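Long-range contacts in fucolectin-related protein (Streptococcus pneumoniae, PDB 2WMF), which probably hydrolyses host blood-group carbohydrate antigens as the catalytic module of a family 98 glycoside hydrolase, probably in fucose utilization: residues A[121-125]-A[150-156]; A[181-187]-A[217-222]; A[212-216]-A[245-250]. All blocks are in the same frame, centred on the assembly; numbering follows the deposited sequence.

Interaction 1: residues A[121-125]-A[150-156]; sequences SAGER and ENYWIYN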
loop_
_atom_site.group_PDB
_atom_site.type_symbol
_atom_site.label_atom_id
_atom_site.label_comp_id
_atom_site.label_asym_id
_atom_site.label_seq_id
_atom_site.Cartn_x
_atom_site.Cartn_y
_atom_site.Cartn_z
ATOM N N SER A 121 4.248 -15.469 -12.326
ATOM C CA SER A 121 5.133 -15.129 -11.223
ATOM C C SER A 121 6.540 -15.706 -11.425
ATOM O O SER A 121 6.715 -16.720 -12.106
ATOM C CB SER A 121 4.579 -15.657 -9.906
ATOM O OG SER A 121 5.296 -15.120 -8.802
ATOM N N ALA A 122 7.508 -14.999 -10.863
ATOM C CA ALA A 122 8.882 -15.473 -10.703
ATOM C C ALA A 122 9.466 -16.039 -12.013
ATOM O O ALA A 122 10.080 -17.116 -12.024
ATOM C CB ALA A 122 8.957 -16.487 -9.549
ATOM N N GLY A 123 9.311 -15.286 -13.114
ATOM C CA GLY A 123 9.975 -15.599 -14.356
ATOM C C GLY A 123 9.382 -16.690 -15.209
ATOM O O GLY A 123 9.918 -16.993 -16.299
ATOM N N GLU A 124 8.256 -17.273 -14.786
ATOM C CA GLU A 124 7.740 -18.422 -15.535
ATOM C C GLU A 124 7.334 -18.041 -16.958
ATOM O O GLU A 124 6.535 -17.143 -17.164
ATOM C CB GLU A 124 6.594 -19.086 -14.794
ATOM C CG GLU A 124 6.034 -20.316 -15.505
ATOM C CD GLU A 124 7.081 -21.407 -15.690
ATOM O OE1 GLU A 124 7.761 -21.760 -14.689
ATOM O OE2 GLU A 124 7.214 -21.871 -16.831
ATOM N N ARG A 125 7.869 -18.768 -17.941
ATOM C CA ARG A 125 7.631 -18.519 -19.357
ATOM C C ARG A 125 6.451 -19.369 -19.877
ATOM O O ARG A 125 5.799 -18.966 -20.838
ATOM C CB ARG A 125 8.885 -18.882 -20.159
ATOM C CG ARG A 125 10.120 -18.006 -19.852
ATOM C CD ARG A 125 11.381 -18.650 -20.365
ATOM N NE ARG A 125 12.607 -17.946 -20.023
ATOM C CZ ARG A 125 13.174 -17.979 -18.818
ATOM N NH1 ARG A 125 12.623 -18.689 -17.834
ATOM N NH2 ARG A 125 14.306 -17.315 -18.589
ATOM N N GLU A 150 5.880 -10.354 -9.003
ATOM C CA GLU A 150 7.262 -10.600 -8.528
ATOM C C GLU A 150 8.196 -11.249 -9.553
ATOM O O GLU A 150 8.222 -12.459 -9.690
ATOM C CB GLU A 150 7.308 -11.449 -7.260
ATOM C CG GLU A 150 8.699 -11.531 -6.654
ATOM C CD GLU A 150 8.703 -12.448 -5.421
ATOM O OE1 GLU A 150 7.891 -12.243 -4.469
ATOM O OE2 GLU A 150 9.493 -13.424 -5.439
ATOM N N ASN A 151 9.048 -10.428 -10.161
ATOM C CA ASN A 151 10.016 -10.881 -11.164
ATOM C C ASN A 151 11.359 -10.163 -11.110
ATOM O O ASN A 151 12.214 -10.426 -11.926
ATOM C CB ASN A 151 9.432 -10.694 -12.578
ATOM C CG ASN A 151 8.131 -11.420 -12.782
ATOM O OD1 ASN A 151 8.127 -12.592 -13.122
ATOM N ND2 ASN A 151 7.006 -10.714 -12.564
ATOM N N TYR A 152 11.517 -9.240 -10.163
ATOM C CA TYR A 152 12.728 -8.374 -10.129
ATOM C C TYR A 152 14.032 -9.193 -9.965
ATOM O O TYR A 152 15.099 -8.729 -10.371
ATOM C CB TYR A 152 12.586 -7.241 -9.058
ATOM C CG TYR A 152 12.027 -7.759 -7.751
ATOM C CD1 TYR A 152 12.810 -8.508 -6.849
ATOM C CD2 TYR A 152 10.696 -7.557 -7.416
ATOM C CE1 TYR A 152 12.240 -9.022 -5.675
ATOM C CE2 TYR A 152 10.155 -8.062 -6.289
ATOM C CZ TYR A 152 10.928 -8.789 -5.398
ATOM O OH TYR A 152 10.293 -9.311 -4.266
ATOM N N TRP A 153 13.940 -10.376 -9.375
ATOM C CA TRP A 153 15.120 -11.205 -9.166
ATOM C C TRP A 153 15.371 -12.255 -10.242
ATOM O O TRP A 153 16.352 -13.033 -10.163
ATOM C CB TRP A 153 15.079 -11.866 -7.780
ATOM C CG TRP A 153 13.882 -12.766 -7.559
ATOM C CD1 TRP A 153 12.648 -12.371 -7.154
ATOM C CD2 TRP A 153 13.813 -14.198 -7.725
ATOM N NE1 TRP A 153 11.798 -13.456 -7.089
ATOM C CE2 TRP A 153 12.503 -14.595 -7.402
ATOM C CE3 TRP A 153 14.741 -15.189 -8.099
ATOM C CZ2 TRP A 153 12.090 -15.927 -7.435
ATOM C CZ3 TRP A 153 14.313 -16.531 -8.116
ATOM C CH2 TRP A 153 13.007 -16.884 -7.818
ATOM N N ILE A 154 14.503 -12.269 -11.248
ATOM C CA ILE A 154 14.461 -13.386 -12.213
ATOM C C ILE A 154 13.860 -12.932 -13.550
ATOM O O ILE A 154 12.987 -13.575 -14.141
ATOM C CB ILE A 154 13.774 -14.622 -11.557
ATOM C CG1 ILE A 154 13.885 -15.883 -12.395
ATOM C CG2 ILE A 154 12.310 -14.343 -11.165
ATOM C CD1 ILE A 154 13.890 -17.152 -11.531
ATOM N N TYR A 155 14.313 -11.771 -14.000
ATOM C CA TYR A 155 13.762 -11.150 -15.205
ATOM C C TYR A 155 14.130 -11.969 -16.455
ATOM O O TYR A 155 15.247 -12.501 -16.578
ATOM C CB TYR A 155 14.275 -9.730 -15.350
ATOM C CG TYR A 155 13.771 -9.056 -16.604
ATOM C CD1 TYR A 155 12.436 -8.664 -16.691
ATOM C CD2 TYR A 155 14.587 -8.859 -17.740
ATOM C CE1 TYR A 155 11.929 -8.080 -17.849
ATOM C CE2 TYR A 155 14.069 -8.244 -18.913
ATOM C CZ TYR A 155 12.733 -7.853 -18.932
ATOM O OH TYR A 155 12.103 -7.271 -20.061
ATOM N N ASN A 156 13.215 -12.005 -17.417
ATOM C CA ASN A 156 13.531 -12.461 -18.787
ATOM C C ASN A 156 12.651 -11.710 -19.788
ATOM O O ASN A 156 11.666 -11.059 -19.405
ATOM C CB ASN A 156 13.409 -13.978 -18.926
ATOM C CG ASN A 156 11.974 -14.455 -18.832
ATOM O OD1 ASN A 156 11.150 -14.116 -19.700
ATOM N ND2 ASN A 156 11.652 -15.218 -17.787
#

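Interaction 2: residues A[181-187]-A[217-222]; sequences DHEKWFW and RDDAGT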
loop_
_atom_site.group_PDB
_atom_site.type_symbol
_atom_site.label_atom_id
_atom_site.label_comp_id
_atom_site.label_asym_id
_atom_site.label_seq_id
_atom_site.Cartn_x
_atom_site.Cartn_y
_atom_site.Cartn_z
ATOM N N ASP A 181 5.272 -5.414 -9.010
ATOM C CA ASP A 181 6.728 -5.593 -9.181
ATOM C C ASP A 181 7.445 -4.349 -8.680
ATOM O O ASP A 181 6.805 -3.413 -8.180
ATOM C CB ASP A 181 7.084 -5.966 -10.645
ATOM C CG ASP A 181 7.715 -7.323 -10.766
ATOM O OD1 ASP A 181 8.481 -7.688 -9.842
ATOM O OD2 ASP A 181 7.405 -8.037 -11.769
ATOM N N HIS A 182 8.766 -4.367 -8.740
ATOM C CA HIS A 182 9.555 -3.405 -7.984
ATOM C C HIS A 182 10.901 -3.147 -8.641
ATOM O O HIS A 182 11.391 -3.986 -9.412
ATOM C CB HIS A 182 9.756 -3.914 -6.555
ATOM C CG HIS A 182 9.744 -2.831 -5.546
ATOM N ND1 HIS A 182 10.848 -2.396 -4.849
ATOM C CD2 HIS A 182 8.723 -2.028 -5.172
ATOM C CE1 HIS A 182 10.493 -1.407 -4.048
ATOM N NE2 HIS A 182 9.212 -1.154 -4.241
ATOM N N GLU A 183 11.480 -2.007 -8.260
ATOM C CA GLU A 183 12.810 -1.516 -8.596
ATOM C C GLU A 183 12.818 -0.646 -9.815
ATOM O O GLU A 183 12.099 -0.904 -10.773
ATOM C CB GLU A 183 13.842 -2.669 -8.647
ATOM C CG GLU A 183 13.916 -3.454 -7.286
ATOM C CD GLU A 183 15.015 -4.521 -7.233
ATOM O OE1 GLU A 183 16.028 -4.386 -7.947
ATOM O OE2 GLU A 183 14.881 -5.449 -6.425
ATOM N N LYS A 184 13.671 0.365 -9.793
ATOM C CA LYS A 184 13.708 1.367 -10.852
ATOM C C LYS A 184 14.109 0.739 -12.197
ATOM O O LYS A 184 13.427 0.913 -13.200
ATOM C CB LYS A 184 14.690 2.488 -10.514
ATOM C CG LYS A 184 14.360 3.294 -9.222
ATOM C CD LYS A 184 15.602 3.967 -8.632
ATOM C CE LYS A 184 15.414 4.465 -7.214
ATOM N NZ LYS A 184 16.704 4.569 -6.409
ATOM N N TRP A 185 15.249 0.040 -12.231
ATOM C CA TRP A 185 15.744 -0.560 -13.501
ATOM C C TRP A 185 14.677 -1.506 -14.081
ATOM O O TRP A 185 14.512 -1.585 -15.300
ATOM C CB TRP A 185 17.081 -1.300 -13.252
ATOM C CG TRP A 185 16.879 -2.551 -12.486
ATOM C CD1 TRP A 185 16.815 -2.691 -11.106
ATOM C CD2 TRP A 185 16.600 -3.846 -13.025
ATOM N NE1 TRP A 185 16.493 -4.001 -10.783
ATOM C CE2 TRP A 185 16.367 -4.724 -11.937
ATOM C CE3 TRP A 185 16.520 -4.365 -14.333
ATOM C CZ2 TRP A 185 16.086 -6.064 -12.125
ATOM C CZ3 TRP A 185 16.209 -5.716 -14.504
ATOM C CH2 TRP A 185 15.968 -6.524 -13.415
ATOM N N PHE A 186 13.953 -2.210 -13.206
ATOM C CA PHE A 186 13.001 -3.225 -13.611
ATOM C C PHE A 186 11.832 -2.563 -14.360
ATOM O O PHE A 186 11.480 -2.927 -15.479
ATOM C CB PHE A 186 12.501 -4.050 -12.403
ATOM C CG PHE A 186 11.520 -5.108 -12.799
ATOM C CD1 PHE A 186 11.943 -6.366 -13.170
ATOM C CD2 PHE A 186 10.168 -4.805 -12.888
ATOM C CE1 PHE A 186 11.069 -7.339 -13.617
ATOM C CE2 PHE A 186 9.247 -5.787 -13.341
ATOM C CZ PHE A 186 9.715 -7.056 -13.732
ATOM N N TRP A 187 11.197 -1.601 -13.710
ATOM C CA TRP A 187 10.077 -0.926 -14.340
ATOM C C TRP A 187 10.522 -0.148 -15.583
ATOM O O TRP A 187 9.744 -0.044 -16.578
ATOM C CB TRP A 187 9.319 -0.031 -13.332
ATOM C CG TRP A 187 8.417 -0.796 -12.440
ATOM C CD1 TRP A 187 8.475 -0.872 -11.087
ATOM C CD2 TRP A 187 7.257 -1.561 -12.823
ATOM N NE1 TRP A 187 7.458 -1.657 -10.601
ATOM C CE2 TRP A 187 6.705 -2.108 -11.648
ATOM C CE3 TRP A 187 6.651 -1.861 -14.049
ATOM C CZ2 TRP A 187 5.549 -2.919 -11.652
ATOM C CZ3 TRP A 187 5.542 -2.706 -14.064
ATOM C CH2 TRP A 187 4.988 -3.210 -12.872
ATOM N N ARG A 217 14.663 -2.155 -1.508
ATOM C CA ARG A 217 15.466 -1.260 -2.376
ATOM C C ARG A 217 14.482 -0.432 -3.202
ATOM O O ARG A 217 13.347 -0.877 -3.487
ATOM C CB ARG A 217 16.309 -2.034 -3.389
ATOM C CG ARG A 217 17.242 -3.056 -2.907
ATOM C CD ARG A 217 17.889 -3.680 -4.165
ATOM N NE ARG A 217 18.594 -2.652 -4.929
ATOM C CZ ARG A 217 19.781 -2.140 -4.607
ATOM N NH1 ARG A 217 20.457 -2.588 -3.535
ATOM N NH2 ARG A 217 20.293 -1.177 -5.361
ATOM N N ASP A 218 14.906 0.762 -3.558
ATOM C CA ASP A 218 14.213 1.562 -4.541
ATOM C C ASP A 218 12.788 1.902 -4.177
ATOM O O ASP A 218 11.962 2.097 -5.078
ATOM C CB ASP A 218 14.211 0.867 -5.923
ATOM C CG ASP A 218 15.565 0.860 -6.587
ATOM O OD1 ASP A 218 16.539 1.440 -6.041
ATOM O OD2 ASP A 218 15.679 0.273 -7.693
ATOM N N ASP A 219 12.457 2.039 -2.885
ATOM C CA ASP A 219 11.046 2.304 -2.526
ATOM C C ASP A 219 10.514 3.649 -3.075
ATOM O O ASP A 219 9.370 3.726 -3.559
ATOM C CB ASP A 219 10.807 2.207 -1.013
ATOM C CG ASP A 219 10.817 0.761 -0.502
ATOM O OD1 ASP A 219 10.985 -0.180 -1.311
ATOM O OD2 ASP A 219 10.594 0.571 0.718
ATOM N N ALA A 220 11.332 4.704 -2.979
ATOM C CA ALA A 220 10.910 6.057 -3.416
ATOM C C ALA A 220 10.883 6.086 -4.969
ATOM O O ALA A 220 9.876 6.530 -5.610
ATOM C CB ALA A 220 11.845 7.142 -2.837
ATOM N N GLY A 221 11.936 5.573 -5.597
ATOM C CA GLY A 221 11.984 5.545 -7.041
ATOM C C GLY A 221 10.838 4.745 -7.656
ATOM O O GLY A 221 10.313 5.098 -8.722
ATOM N N THR A 222 10.458 3.651 -6.997
ATOM C CA THR A 222 9.439 2.782 -7.541
ATOM C C THR A 222 8.089 3.506 -7.483
ATOM O O THR A 222 7.313 3.463 -8.443
ATOM C CB THR A 222 9.382 1.386 -6.860
ATOM O OG1 THR A 222 10.627 0.684 -7.071
ATOM C CG2 THR A 222 8.205 0.500 -7.404
HETATM O O HOH W 1 7.586 1.692 -3.445
HETATM O O HOH W 2 17.367 -1.997 -7.481
HETATM O O HOH W 3 17.211 0.373 -9.992
#

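Interaction 3: residues A[212-216]-A[245-250]; sequences KNTPI and WKWWEK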
loop_
_atom_site.group_PDB
_atom_site.type_symbol
_atom_site.label_atom_id
_atom_site.label_comp_id
_atom_site.label_asym_id
_atom_site.label_seq_id
_atom_site.Cartn_x
_atom_site.Cartn_y
_atom_site.Cartn_z
ATOM N N LYS A 212 5.776 -3.526 -5.207
ATOM C CA LYS A 212 5.922 -4.685 -4.306
ATOM C C LYS A 212 7.269 -4.594 -3.581
ATOM O O LYS A 212 8.294 -5.121 -4.052
ATOM C CB LYS A 212 5.831 -6.000 -5.063
ATOM C CG LYS A 212 5.867 -7.253 -4.138
ATOM C CD LYS A 212 5.677 -8.588 -4.861
ATOM C CE LYS A 212 5.393 -9.700 -3.825
ATOM N NZ LYS A 212 6.659 -10.145 -3.172
ATOM N N ASN A 213 7.238 -3.949 -2.413
ATOM C CA ASN A 213 8.467 -3.477 -1.746
ATOM C C ASN A 213 9.250 -4.481 -0.879
ATOM O O ASN A 213 10.136 -4.098 -0.100
ATOM C CB ASN A 213 8.207 -2.149 -1.045
ATOM C CG ASN A 213 7.227 -2.225 0.067
ATOM O OD1 ASN A 213 6.750 -3.309 0.446
ATOM N ND2 ASN A 213 6.891 -1.038 0.623
ATOM N N THR A 214 8.991 -5.748 -1.121
ATOM C CA THR A 214 9.738 -6.874 -0.558
ATOM C C THR A 214 11.280 -6.752 -0.595
ATOM O O THR A 214 11.917 -7.083 0.423
ATOM C CB THR A 214 9.355 -8.175 -1.331
ATOM O OG1 THR A 214 7.931 -8.214 -1.576
ATOM C CG2 THR A 214 9.789 -9.447 -0.573
ATOM N N PRO A 215 11.863 -6.395 -1.761
ATOM C CA PRO A 215 13.325 -6.489 -1.872
ATOM C C PRO A 215 14.115 -5.346 -1.237
ATOM O O PRO A 215 15.338 -5.257 -1.433
ATOM C CB PRO A 215 13.565 -6.537 -3.384
ATOM C CG PRO A 215 12.462 -5.629 -3.929
ATOM C CD PRO A 215 11.276 -5.958 -3.058
ATOM N N ILE A 216 13.429 -4.488 -0.465
ATOM C CA ILE A 216 14.089 -3.492 0.376
ATOM C C ILE A 216 15.114 -2.672 -0.373
ATOM O O ILE A 216 16.271 -2.488 0.063
ATOM C CB ILE A 216 14.622 -4.076 1.733
ATOM C CG1 ILE A 216 15.620 -5.211 1.562
ATOM C CG2 ILE A 216 13.472 -4.523 2.607
ATOM C CD1 ILE A 216 16.371 -5.506 2.860
ATOM N N TRP A 245 6.960 -9.195 4.681
ATOM C CA TRP A 245 8.242 -9.905 4.526
ATOM C C TRP A 245 9.417 -8.916 4.494
ATOM O O TRP A 245 10.566 -9.308 4.746
ATOM C CB TRP A 245 8.272 -10.780 3.260
ATOM C CG TRP A 245 7.663 -12.143 3.365
ATOM C CD1 TRP A 245 6.444 -12.550 2.902
ATOM C CD2 TRP A 245 8.290 -13.310 3.910
ATOM N NE1 TRP A 245 6.262 -13.883 3.147
ATOM C CE2 TRP A 245 7.390 -14.392 3.734
ATOM C CE3 TRP A 245 9.520 -13.554 4.506
ATOM C CZ2 TRP A 245 7.668 -15.694 4.189
ATOM C CZ3 TRP A 245 9.813 -14.862 4.938
ATOM C CH2 TRP A 245 8.870 -15.903 4.785
ATOM N N LYS A 246 9.165 -7.637 4.180
ATOM C CA LYS A 246 10.266 -6.631 4.283
ATOM C C LYS A 246 10.928 -6.682 5.681
ATOM O O LYS A 246 12.162 -6.430 5.815
ATOM C CB LYS A 246 9.803 -5.220 3.934
ATOM C CG LYS A 246 8.967 -4.485 5.000
ATOM C CD LYS A 246 8.734 -3.023 4.649
ATOM C CE LYS A 246 7.985 -2.821 3.351
ATOM N NZ LYS A 246 6.621 -3.427 3.303
ATOM N N TRP A 247 10.113 -6.946 6.699
ATOM C CA TRP A 247 10.591 -6.933 8.079
ATOM C C TRP A 247 11.674 -8.037 8.251
ATOM O O TRP A 247 12.742 -7.819 8.863
ATOM C CB TRP A 247 9.425 -7.079 9.074
ATOM C CG TRP A 247 9.661 -6.507 10.438
ATOM C CD1 TRP A 247 9.933 -7.202 11.557
ATOM C CD2 TRP A 247 9.587 -5.130 10.829
ATOM N NE1 TRP A 247 10.042 -6.360 12.655
ATOM C CE2 TRP A 247 9.871 -5.067 12.216
ATOM C CE3 TRP A 247 9.292 -3.938 10.147
ATOM C CZ2 TRP A 247 9.832 -3.861 12.930
ATOM C CZ3 TRP A 247 9.282 -2.750 10.860
ATOM C CH2 TRP A 247 9.562 -2.714 12.217
ATOM N N TRP A 248 11.400 -9.197 7.666
ATOM C CA TRP A 248 12.350 -10.352 7.606
ATOM C C TRP A 248 13.571 -10.006 6.760
ATOM O O TRP A 248 14.706 -10.282 7.152
ATOM C CB TRP A 248 11.627 -11.559 7.023
ATOM C CG TRP A 248 12.462 -12.805 6.938
ATOM C CD1 TRP A 248 12.650 -13.749 7.917
ATOM C CD2 TRP A 248 13.199 -13.236 5.806
ATOM N NE1 TRP A 248 13.480 -14.745 7.443
ATOM C CE2 TRP A 248 13.818 -14.454 6.147
ATOM C CE3 TRP A 248 13.390 -12.720 4.517
ATOM C CZ2 TRP A 248 14.619 -15.155 5.268
ATOM C CZ3 TRP A 248 14.189 -13.438 3.630
ATOM C CH2 TRP A 248 14.806 -14.641 4.024
ATOM N N GLU A 249 13.363 -9.359 5.614
ATOM C CA GLU A 249 14.488 -8.983 4.730
ATOM C C GLU A 249 15.491 -8.057 5.461
ATOM O O GLU A 249 16.705 -8.143 5.231
ATOM C CB GLU A 249 13.970 -8.318 3.455
ATOM C CG GLU A 249 13.156 -9.253 2.524
ATOM C CD GLU A 249 14.003 -10.248 1.729
ATOM O OE1 GLU A 249 15.265 -10.162 1.774
ATOM O OE2 GLU A 249 13.356 -11.116 1.038
ATOM N N LYS A 250 14.960 -7.175 6.311
ATOM C CA LYS A 250 15.752 -6.217 7.127
ATOM C C LYS A 250 16.437 -6.846 8.329
ATOM O O LYS A 250 17.234 -6.168 9.024
ATOM C CB LYS A 250 14.841 -5.086 7.609
ATOM C CG LYS A 250 14.375 -4.189 6.483
ATOM C CD LYS A 250 15.468 -3.345 5.825
ATOM C CE LYS A 250 16.056 -2.236 6.677
ATOM N NZ LYS A 250 17.148 -1.485 5.940
#

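Interaction 1: residues A[121-125]-A[150-156]
A122 and N151 bring two tight turns together with their CA atoms 4.8 Å apart: a type I' turn from S121 to E124 rests against a type I turn from N151 to I154, and A122 N gives a hydrogen bond to E150 O. Both segments continue from neighbouring strands, 115-121 and 143-149, of the parallel eight-stranded barrel. N151 adds the second link. With CG anti to its own carbonyl carbon (chi1 -58°), it swings OD1 to G123 N at 2.9 Å, while its ND2 turns back to N148 OD1. Glycine suits position 123 twice over: phi is positive, and the side of CA where a CB would stand faces I154 O, which approaches CA to 3.6 Å. I154 lays its CG2 branch on the A122 backbone, reaching the carbonyl carbon C at 3.4 Å. The small methyl of A122 fits beside the indole of W153, where CB meets CZ2 at 3.8 Å. That indole is held by its own NE1, which donates to E150 OE2 on the anti side of the carboxylate. At the outer end, the N156 amide does double duty. Its ND2 makes a weak bond to G123 O and also sits 3.3 Å over the centre of one face of the R125 guanidinium, the two planes only 23° apart. N156 OD1 accepts from Q158 N, which leaves ND2 to face the first segment. The polar links therefore run largely between backbone groups and asparagine amides, needing no charge pair across the contact; they hold the two turns against each other, while the exposed R125 contributes a flat stack at the rim.

Interaction 2: residues A[181-187]-A[217-222]
K184 and D218 grip each other twice, for the D218 carboxylate takes both the backbone N and the NZ of the lysine. D218 CG stands anti to the carbonyl carbon (chi1 -71°), which directs the carboxylate at the first turn of the other helix instead of capping its own. There OD2 takes a nearly straight bond from K184 N at 2.9 Å, on the anti side but tilted well out of the carboxylate plane. The lysine runs extended past CG alongside the carboxylate, so that NZ forms a salt bridge to OD1 from above the carboxylate plane at 3.2 Å; E361 supplies a second carboxylate for NZ. G221, without a side chain, lets K184 CE come to 3.6 Å from its CA. T222 carries the other half of the contact: its hydroxyl, anti to the carbonyl carbon (chi1 -63°), gives its proton to D218 O and accepts E183 N at 3.1 Å. That hydroxyl lies over the centre of one face of the H182 ring, with CB making a CH-pi contact there, while R217 O meets the ring edge in plane. T222 CG2 also packs near the indole of W187. Water completes the polar network: one molecule links E183 OE1, R217 NE and D218 OD2, and E183 OE1 accepts W185 NE1 in the indole plane. The contact thus joins the starts of helices 184-192 and 219-231, which follow strands 176-180 and 207-212 of the parallel eight-stranded barrel; T211 of the latter strand touches both H182 and T222, while L209 lies against W187.

Interaction 3: residues A[212-216]-A[245-250]
I216 leans on E249 and K250 where the loop after strand 207-212 of the (beta/alpha)8 barrel meets the short helix 245-249, which follows the next strand, 237-243. The apolar part of the contact belongs to this isoleucine. Its CG1 lies between the backbone N and the carbonyl carbon (chi1 59°), which carries CD1 out to E249 CB at 3.7 Å and to the CD methylene of K250 at 3.8 Å. The other branch, CG2, rests on K246 CB. A branched aliphatic residue suits the place, because it can touch the aliphatic parts of K246, E249 and K250 at once; K250 NZ bonds to T362. T214 packs by backbone and side chain alike: T214 O approaches E249 CG at 3.3 Å, and T214 CG2 touches the CB of W245 more loosely. T214 OG1 accepts K212 NZ and is also hydrogen-bonded to D243. The polar part is concentrated on K246. Its chain bends at chi3 and chi4 and folds back over the N213 amide, with CE above the group. NZ also bonds to D243 O and forms a salt bridge with E278, whose carboxylate holds N213 ND2 as well. A lysine thus ties the loop, the strand end and E278 together, and its NZ meets N213 OD1 at 2.9 Å from above the carbonyl plane.

All three contacts join loops or helix starts that follow barrel strands. Interaction 2 is the most buried, interactions 1 and 3 only partly so, and the outer end of interaction 1 carries an exposed arginine. Chemistry follows place: backbone and amide bonds fasten 121-125 to 150-156, a salt bridge with ordered waters links the helix starts of interaction 2, and a lysine with an aliphatic patch serves interaction 3. Interactions 2 and 3 share the connection from strand 207-212 to helix 219-231, and H182 packs on K212 and N213. Interaction 1 meets both others: N151 N probably bonds to D181 OD1, and E150 forms a salt bridge with K212.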